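Side-chain contacts in Proline/betaine transporter, RALF (Rickettsia prowazekii str. Madrid E, PDB 4D7R), which probably acts as a guanine nucleotide exchange factor, here as an engineered chimera of a Rickettsia Sec7 domain and a Legionella RalF capping domain: residues S76-L80 with E81-D85; D272-S276 with W277-F281. All blocks are in the same frame, centred on the assembly; numbering follows the deposited sequence.

Interaction 1 of 2, residues S76-L80 with E81-D85; sequences SNLNL and EFVGD
Asn-79 OD1 faces two backbone N-H groups at the start of helix 80-88. Phe-82 N gives it the sounder bond, 2.9 Å from OD1 with an N-H...O angle of 154°, while Glu-81 N, 2.8 Å from OD1, is badly bent and only weakly bonded. The Phe-82 donor sits above the carbonyl plane of the amide rather than on a lone pair. This is an N-cap: CG lies anti to the backbone N of Asn-79 (chi1 172°), a turn that carries the amide over the first helical residues.

The same torsion lays the amide flat on the Phe-82 ring. The two planes are only 5° apart, with ND2 3.4 Å above the ring plane and over its centre, so the amide offers its face to the aromatic ring and its N-H bonds run alongside rather than into it. One of them goes to a water, 2.9 Å from ND2, which in turn bonds weakly to Glu-81 OE1. That carboxylate has a stronger partner in Lys-349, a salt bridge across to the capping part of this fusion.

On the backbone, Asn-79 O receives Val-83 N at 3.1 Å, and Leu-80 O receives Gly-84 N, opening the regular helical pattern. Leu-78 CD1 also meets Val-83 CG2 at 4.0 Å, the two side chains crossing at about a right angle, and both touch Phe-41 of helix 31-43 in the same Sec7 domain.

With OD1 engaged by the helix start, ND2 by water and one face by an aromatic ring, the Asn-79 amide is probably held in one rotation. Its OD1 serves as acceptor for N-H groups that have no preceding helical turn to bond to, well for Phe-82 and only weakly for Glu-81.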
ATOM      1  N   SER A  76      -2.514 -18.785  -8.971  1.00 26.04           N
ATOM      2  CA  SER A  76      -1.733 -19.866  -8.357  1.00 27.70           C
ATOM      3  C   SER A  76      -0.289 -20.003  -8.848  1.00 30.51           C
ATOM      4  O   SER A  76       0.491 -20.744  -8.243  1.00 31.58           O
ATOM      5  CB  SER A  76      -2.471 -21.195  -8.497  1.00 31.40           C
ATOM      6  OG  SER A  76      -2.546 -21.597  -9.856  1.00 39.90           O
ATOM      7  N   ASN A  77       0.062 -19.270  -9.882  1.00 25.03           N
ATOM      8  CA  ASN A  77       1.371 -19.341 -10.496  1.00 24.24           C
ATOM      9  C   ASN A  77       2.256 -18.137 -10.378  1.00 25.21           C
ATOM     10  O   ASN A  77       3.358 -18.172 -10.816  1.00 25.66           O
ATOM     11  CB  ASN A  77       1.247 -19.684 -11.969  1.00 25.64           C
ATOM     12  CG  ASN A  77       0.600 -20.998 -12.168  1.00 45.54           C
ATOM     13  OD1 ASN A  77       0.878 -21.915 -11.438  1.00 41.94           O
ATOM     14  ND2 ASN A  77      -0.325 -21.074 -13.087  1.00 34.94           N
ATOM     15  N   LEU A  78       1.720 -17.066  -9.829  1.00 18.98           N
ATOM     16  CA  LEU A  78       2.411 -15.822  -9.815  1.00 17.62           C
ATOM     17  C   LEU A  78       2.781 -15.411  -8.396  1.00 19.96           C
ATOM     18  O   LEU A  78       2.190 -15.808  -7.463  1.00 19.79           O
ATOM     19  CB  LEU A  78       1.594 -14.721 -10.483  1.00 16.59           C
ATOM     20  CG  LEU A  78       1.332 -14.675 -11.982  1.00 21.24           C
ATOM     21  CD1 LEU A  78       0.146 -13.787 -12.337  1.00 21.06           C
ATOM     22  CD2 LEU A  78       2.511 -14.240 -12.781  1.00 21.74           C
ATOM     23  N   ASN A  79       3.791 -14.610  -8.314  1.00 17.59           N
ATOM     24  CA  ASN A  79       4.213 -14.087  -7.050  1.00 16.33           C
ATOM     25  C   ASN A  79       3.143 -13.076  -6.657  1.00 17.67           C
ATOM     26  O   ASN A  79       3.092 -12.049  -7.196  1.00 14.52           O
ATOM     27  CB  ASN A  79       5.539 -13.431  -7.176  1.00 21.76           C
ATOM     28  CG  ASN A  79       5.966 -12.672  -5.916  1.00 29.74           C
ATOM     29  OD1 ASN A  79       5.201 -11.996  -5.280  1.00 23.15           O
ATOM     30  ND2 ASN A  79       7.229 -12.810  -5.585  1.00 22.80           N
ATOM     31  N   LEU A  80       2.343 -13.428  -5.678  1.00 15.18           N
ATOM     32  CA  LEU A  80       1.231 -12.574  -5.262  1.00 15.32           C
ATOM     33  C   LEU A  80       1.632 -11.267  -4.590  1.00 18.44           C
ATOM     34  O   LEU A  80       0.873 -10.363  -4.600  1.00 17.49           O
ATOM     35  CB  LEU A  80       0.198 -13.322  -4.452  1.00 15.27           C
ATOM     36  CG  LEU A  80      -0.468 -14.484  -5.189  1.00 18.78           C
ATOM     37  CD1 LEU A  80      -1.669 -14.974  -4.468  1.00 18.14           C
ATOM     38  CD2 LEU A  80      -0.808 -14.101  -6.618  1.00 18.88           C
ATOM     39  N   GLU A  81       2.851 -11.183  -4.075  1.00 16.38           N
ATOM     40  CA  GLU A  81       3.351  -9.922  -3.558  1.00 15.22           C
ATOM     41  C   GLU A  81       3.482  -8.938  -4.670  1.00 16.21           C
ATOM     42  O   GLU A  81       3.124  -7.816  -4.536  1.00 14.36           O
ATOM     43  CB  GLU A  81       4.733 -10.018  -2.883  1.00 17.46           C
ATOM     44  CG  GLU A  81       4.880 -11.060  -1.810  1.00 33.02           C
ATOM     45  CD  GLU A  81       5.946 -10.739  -0.762  1.00 40.27           C
ATOM     46  OE1 GLU A  81       6.862 -10.067  -1.087  1.00 18.76           O
ATOM     47  OE2 GLU A  81       5.789 -11.138   0.382  1.00 30.06           O
ATOM     48  N   PHE A  82       4.024  -9.406  -5.785  1.00 12.67           N
ATOM     49  CA  PHE A  82       4.285  -8.578  -6.906  1.00 12.15           C
ATOM     50  C   PHE A  82       2.945  -8.193  -7.558  1.00 14.29           C
ATOM     51  O   PHE A  82       2.797  -7.132  -7.992  1.00 14.39           O
ATOM     52  CB  PHE A  82       5.206  -9.279  -7.939  1.00 14.12           C
ATOM     53  CG  PHE A  82       6.637  -9.527  -7.485  1.00 16.24           C
ATOM     54  CD1 PHE A  82       7.166  -8.917  -6.389  1.00 19.75           C
ATOM     55  CD2 PHE A  82       7.436 -10.370  -8.209  1.00 21.68           C
ATOM     56  CE1 PHE A  82       8.448  -9.168  -5.985  1.00 21.76           C
ATOM     57  CE2 PHE A  82       8.729 -10.615  -7.823  1.00 24.56           C
ATOM     58  CZ  PHE A  82       9.217 -10.030  -6.695  1.00 21.69           C
ATOM     59  N   VAL A  83       2.019  -9.133  -7.613  1.00 10.74           N
ATOM     60  CA  VAL A  83       0.686  -8.830  -8.172  1.00 10.10           C
ATOM     61  C   VAL A  83       0.038  -7.748  -7.296  1.00 14.06           C
ATOM     62  O   VAL A  83      -0.414  -6.732  -7.836  1.00 12.89           O
ATOM     63  CB  VAL A  83      -0.230 -10.079  -8.335  1.00 13.82           C
ATOM     64  CG1 VAL A  83      -1.698  -9.696  -8.550  1.00 11.99           C
ATOM     65  CG2 VAL A  83       0.267 -10.977  -9.451  1.00 14.41           C
ATOM     66  N   GLY A  84       0.020  -7.962  -5.968  1.00 11.01           N
ATOM     67  CA  GLY A  84      -0.572  -7.010  -5.024  1.00 11.52           C
ATOM     68  C   GLY A  84       0.042  -5.631  -5.178  1.00 15.07           C
ATOM     69  O   GLY A  84      -0.676  -4.620  -5.263  1.00 15.08           O
ATOM     70  N   ASP A  85       1.373  -5.594  -5.264  1.00 13.14           N
ATOM     71  CA  ASP A  85       2.115  -4.344  -5.433  1.00 13.11           C
ATOM     72  C   ASP A  85       1.777  -3.638  -6.725  1.00 14.72           C
ATOM     73  O   ASP A  85       1.495  -2.442  -6.680  1.00 13.80           O
ATOM     74  CB  ASP A  85       3.613  -4.524  -5.261  1.00 15.20           C
ATOM     75  CG  ASP A  85       4.301  -3.201  -5.001  1.00 23.66           C
ATOM     76  OD1 ASP A  85       4.051  -2.606  -3.923  1.00 23.02           O
ATOM     77  OD2 ASP A  85       5.071  -2.747  -5.888  1.00 27.51           O
TER
HETATM   78  O   HOH W   1       8.260 -11.710  -3.159  1.00 29.20           O

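Interaction 2 of 2, residues D272-S276 with W277-F281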
ATOM      1  N   ASP A 272       0.516  14.190   1.726  1.00 23.94           N
ATOM      2  CA  ASP A 272      -0.774  13.533   1.596  1.00 24.56           C
ATOM      3  C   ASP A 272      -1.128  13.128   3.018  1.00 27.77           C
ATOM      4  O   ASP A 272      -0.454  12.264   3.604  1.00 25.33           O
ATOM      5  CB  ASP A 272      -0.705  12.293   0.694  1.00 27.26           C
ATOM      6  CG  ASP A 272      -0.678  12.606  -0.785  1.00 46.99           C
ATOM      7  OD1 ASP A 272      -1.736  12.997  -1.326  1.00 57.59           O
ATOM      8  OD2 ASP A 272       0.393  12.423  -1.411  1.00 49.31           O
ATOM      9  N   GLN A 273      -2.108  13.841   3.613  1.00 24.31           N
ATOM     10  CA  GLN A 273      -2.582  13.572   4.977  1.00 24.06           C
ATOM     11  C   GLN A 273      -3.299  12.207   5.060  1.00 25.66           C
ATOM     12  O   GLN A 273      -3.944  11.798   4.088  1.00 25.76           O
ATOM     13  CB  GLN A 273      -3.499  14.717   5.486  1.00 25.67           C
ATOM     14  CG  GLN A 273      -2.770  16.051   5.699  1.00 34.18           C
ATOM     15  CD  GLN A 273      -1.708  16.034   6.775  1.00 52.28           C
ATOM     16  OE1 GLN A 273      -1.704  15.195   7.680  1.00 52.58           O
ATOM     17  NE2 GLN A 273      -0.784  16.981   6.708  1.00 44.09           N
ATOM     18  N   PRO A 274      -3.200  11.493   6.201  1.00 20.51           N
ATOM     19  CA  PRO A 274      -3.836  10.171   6.289  1.00 18.71           C
ATOM     20  C   PRO A 274      -5.341  10.200   6.486  1.00 21.77           C
ATOM     21  O   PRO A 274      -5.857  11.021   7.256  1.00 20.08           O
ATOM     22  CB  PRO A 274      -3.191   9.557   7.539  1.00 20.40           C
ATOM     23  CG  PRO A 274      -2.871  10.757   8.420  1.00 25.22           C
ATOM     24  CD  PRO A 274      -2.428  11.806   7.427  1.00 21.77           C
ATOM     25  N   LYS A 275      -6.038   9.232   5.870  1.00 16.91           N
ATOM     26  CA  LYS A 275      -7.454   9.030   6.136  1.00 15.86           C
ATOM     27  C   LYS A 275      -7.520   8.438   7.542  1.00 16.89           C
ATOM     28  O   LYS A 275      -6.619   7.679   7.932  1.00 16.25           O
ATOM     29  CB  LYS A 275      -8.077   8.077   5.106  1.00 17.76           C
ATOM     30  CG  LYS A 275      -8.064   8.642   3.686  1.00 20.76           C
ATOM     31  CD  LYS A 275      -8.953   7.823   2.768  1.00 25.33           C
ATOM     32  CE  LYS A 275      -8.922   8.363   1.366  1.00 17.70           C
ATOM     33  NZ  LYS A 275      -9.639   7.464   0.422  1.00 21.92           N
ATOM     34  N   SER A 276      -8.485   8.844   8.337  1.00 15.12           N
ATOM     35  CA  SER A 276      -8.590   8.364   9.697  1.00 16.57           C
ATOM     36  C   SER A 276      -8.570   6.858   9.845  1.00 17.13           C
ATOM     37  O   SER A 276      -7.838   6.345  10.651  1.00 15.45           O
ATOM     38  CB  SER A 276      -9.774   8.985  10.445  1.00 23.57           C
ATOM     39  OG  SER A 276      -9.588  10.368  10.496  1.00 33.27           O
ATOM     40  N   TRP A 277      -9.376   6.164   9.064  1.00 13.27           N
ATOM     41  CA  TRP A 277      -9.393   4.742   9.175  1.00 12.99           C
ATOM     42  C   TRP A 277      -8.040   4.083   8.882  1.00 14.43           C
ATOM     43  O   TRP A 277      -7.758   3.055   9.367  1.00 12.32           O
ATOM     44  CB  TRP A 277     -10.485   4.105   8.327  1.00 11.62           C
ATOM     45  CG  TRP A 277     -10.202   3.890   6.929  1.00 11.73           C
ATOM     46  CD1 TRP A 277     -10.427   4.751   5.914  1.00 14.90           C
ATOM     47  CD2 TRP A 277      -9.758   2.686   6.331  1.00 10.90           C
ATOM     48  NE1 TRP A 277     -10.115   4.183   4.723  1.00 13.87           N
ATOM     49  CE2 TRP A 277      -9.677   2.916   4.948  1.00 14.67           C
ATOM     50  CE3 TRP A 277      -9.335   1.470   6.824  1.00 12.22           C
ATOM     51  CZ2 TRP A 277      -9.249   1.963   4.079  1.00 13.67           C
ATOM     52  CZ3 TRP A 277      -8.931   0.524   5.930  1.00 14.00           C
ATOM     53  CH2 TRP A 277      -8.873   0.782   4.586  1.00 14.00           C
ATOM     54  N   LEU A 278      -7.254   4.703   8.034  1.00 10.51           N
ATOM     55  CA  LEU A 278      -5.941   4.154   7.669  1.00  9.72           C
ATOM     56  C   LEU A 278      -4.990   4.319   8.820  1.00 15.42           C
ATOM     57  O   LEU A 278      -4.154   3.439   9.062  1.00 14.84           O
ATOM     58  CB  LEU A 278      -5.388   4.812   6.394  1.00 10.19           C
ATOM     59  CG  LEU A 278      -6.082   4.441   5.086  1.00 11.92           C
ATOM     60  CD1 LEU A 278      -5.517   5.261   3.929  1.00 11.17           C
ATOM     61  CD2 LEU A 278      -5.953   2.954   4.795  1.00 13.75           C
ATOM     62  N   SER A 279      -5.155   5.412   9.572  1.00 13.22           N
ATOM     63  CA  SER A 279      -4.366   5.647  10.764  1.00 12.77           C
ATOM     64  C   SER A 279      -4.672   4.569  11.794  1.00 15.50           C
ATOM     65  O   SER A 279      -3.808   4.056  12.349  1.00 15.89           O
ATOM     66  CB  SER A 279      -4.548   7.048  11.359  1.00 16.01           C
ATOM     67  OG  SER A 279      -4.124   8.056  10.541  1.00 21.72           O
ATOM     68  N   PHE A 280      -5.936   4.258  11.999  1.00 11.64           N
ATOM     69  CA  PHE A 280      -6.358   3.230  12.932  1.00 12.33           C
ATOM     70  C   PHE A 280      -5.860   1.859  12.513  1.00 16.63           C
ATOM     71  O   PHE A 280      -5.425   1.096  13.283  1.00 16.88           O
ATOM     72  CB  PHE A 280      -7.870   3.195  13.011  1.00 14.53           C
ATOM     73  CG  PHE A 280      -8.429   4.205  13.930  1.00 16.39           C
ATOM     74  CD1 PHE A 280      -8.316   5.510  13.638  1.00 19.35           C
ATOM     75  CD2 PHE A 280      -9.017   3.840  15.099  1.00 18.68           C
ATOM     76  CE1 PHE A 280      -8.801   6.468  14.489  1.00 20.30           C
ATOM     77  CE2 PHE A 280      -9.501   4.788  15.971  1.00 22.47           C
ATOM     78  CZ  PHE A 280      -9.407   6.094  15.650  1.00 20.38           C
ATOM     79  N   PHE A 281      -6.012   1.588  11.237  1.00 11.56           N
ATOM     80  CA  PHE A 281      -5.736   0.280  10.692  1.00 10.42           C
ATOM     81  C   PHE A 281      -4.255  -0.073  10.641  1.00 12.57           C
ATOM     82  O   PHE A 281      -3.908  -1.145  10.982  1.00 11.98           O
ATOM     83  CB  PHE A 281      -6.407   0.120   9.336  1.00 10.69           C
ATOM     84  CG  PHE A 281      -6.324  -1.259   8.750  1.00 10.52           C
ATOM     85  CD1 PHE A 281      -6.746  -2.356   9.433  1.00 12.29           C
ATOM     86  CD2 PHE A 281      -5.818  -1.444   7.503  1.00 12.72           C
ATOM     87  CE1 PHE A 281      -6.696  -3.607   8.893  1.00 13.46           C
ATOM     88  CE2 PHE A 281      -5.713  -2.702   6.964  1.00 15.14           C
ATOM     89  CZ  PHE A 281      -6.163  -3.779   7.659  1.00 13.39           C
TER
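Lys-275 O and Ser-279 N meet at 3.2 Å, and the same oxygen takes a weak, bent bond from Leu-278 N. One residue on, Phe-280 N reaches Ser-276 O at 3.1 Å. Ser-276 O also lies at the edge of the Phe-280 ring, near its plane, 3.1 Å from CD1 of that ring.

Among the side chains, Lys-275 touches Leu-278 by its base alone: CB is 4.0 Å from Leu-278 CD1, and the extended chain beyond leads away. Pro-274 CB rests 3.5 Å from Ser-279 OG, with CG of the proline a little farther off. Trp-277 takes the crowded position between its backbone N and carbonyl carbon (chi1 83°), which swings the indole back beside Lys-275, its CD1 4.2 Å from Lys-275 CB. Leu-278 CD2 lies 3.5 Å above one face of that indole, offset toward its rim.

Further out, hydrogen bonds, a salt bridge and a ring stack help to place these groups. Ser-279 OG bonds to Tyr-284 O at the start of the next strand. Lys-275 NZ and Trp-277 NE1 share Tyr-159 OH, while the lysine also forms a salt bridge with Asp-133 and Tyr-163 stacks on the indole; these three residues belong to the Sec7 part, so the meeting joins two proteins fused by design.

Lys-275 holds the N-cap position, yet it serves the helix here through its main-chain oxygen. The whole is the entry to a short helix, 276-282, within the capping domain, forming a helical connection between the neighbouring antiparallel strands 267-272 and 284-292.

From the N terminus, the chain leaves helix 63-73, turns through the loop of interaction 1 and enters helix 80-88, all within the Sec7 part. Much later, in the capping part, strand 267-272 runs out at the edge of the sheet and interaction 2 turns it into helix 276-282. Each contact closes only a local turn, and the two follow in series without nesting or crossing. The centres of interaction 1 and interaction 2 are about 26 Å apart. They lie on opposite sides of the chain's centre and do not touch. Both are helix starts, and each sends a charged side chain across to the other part of the engineered fusion.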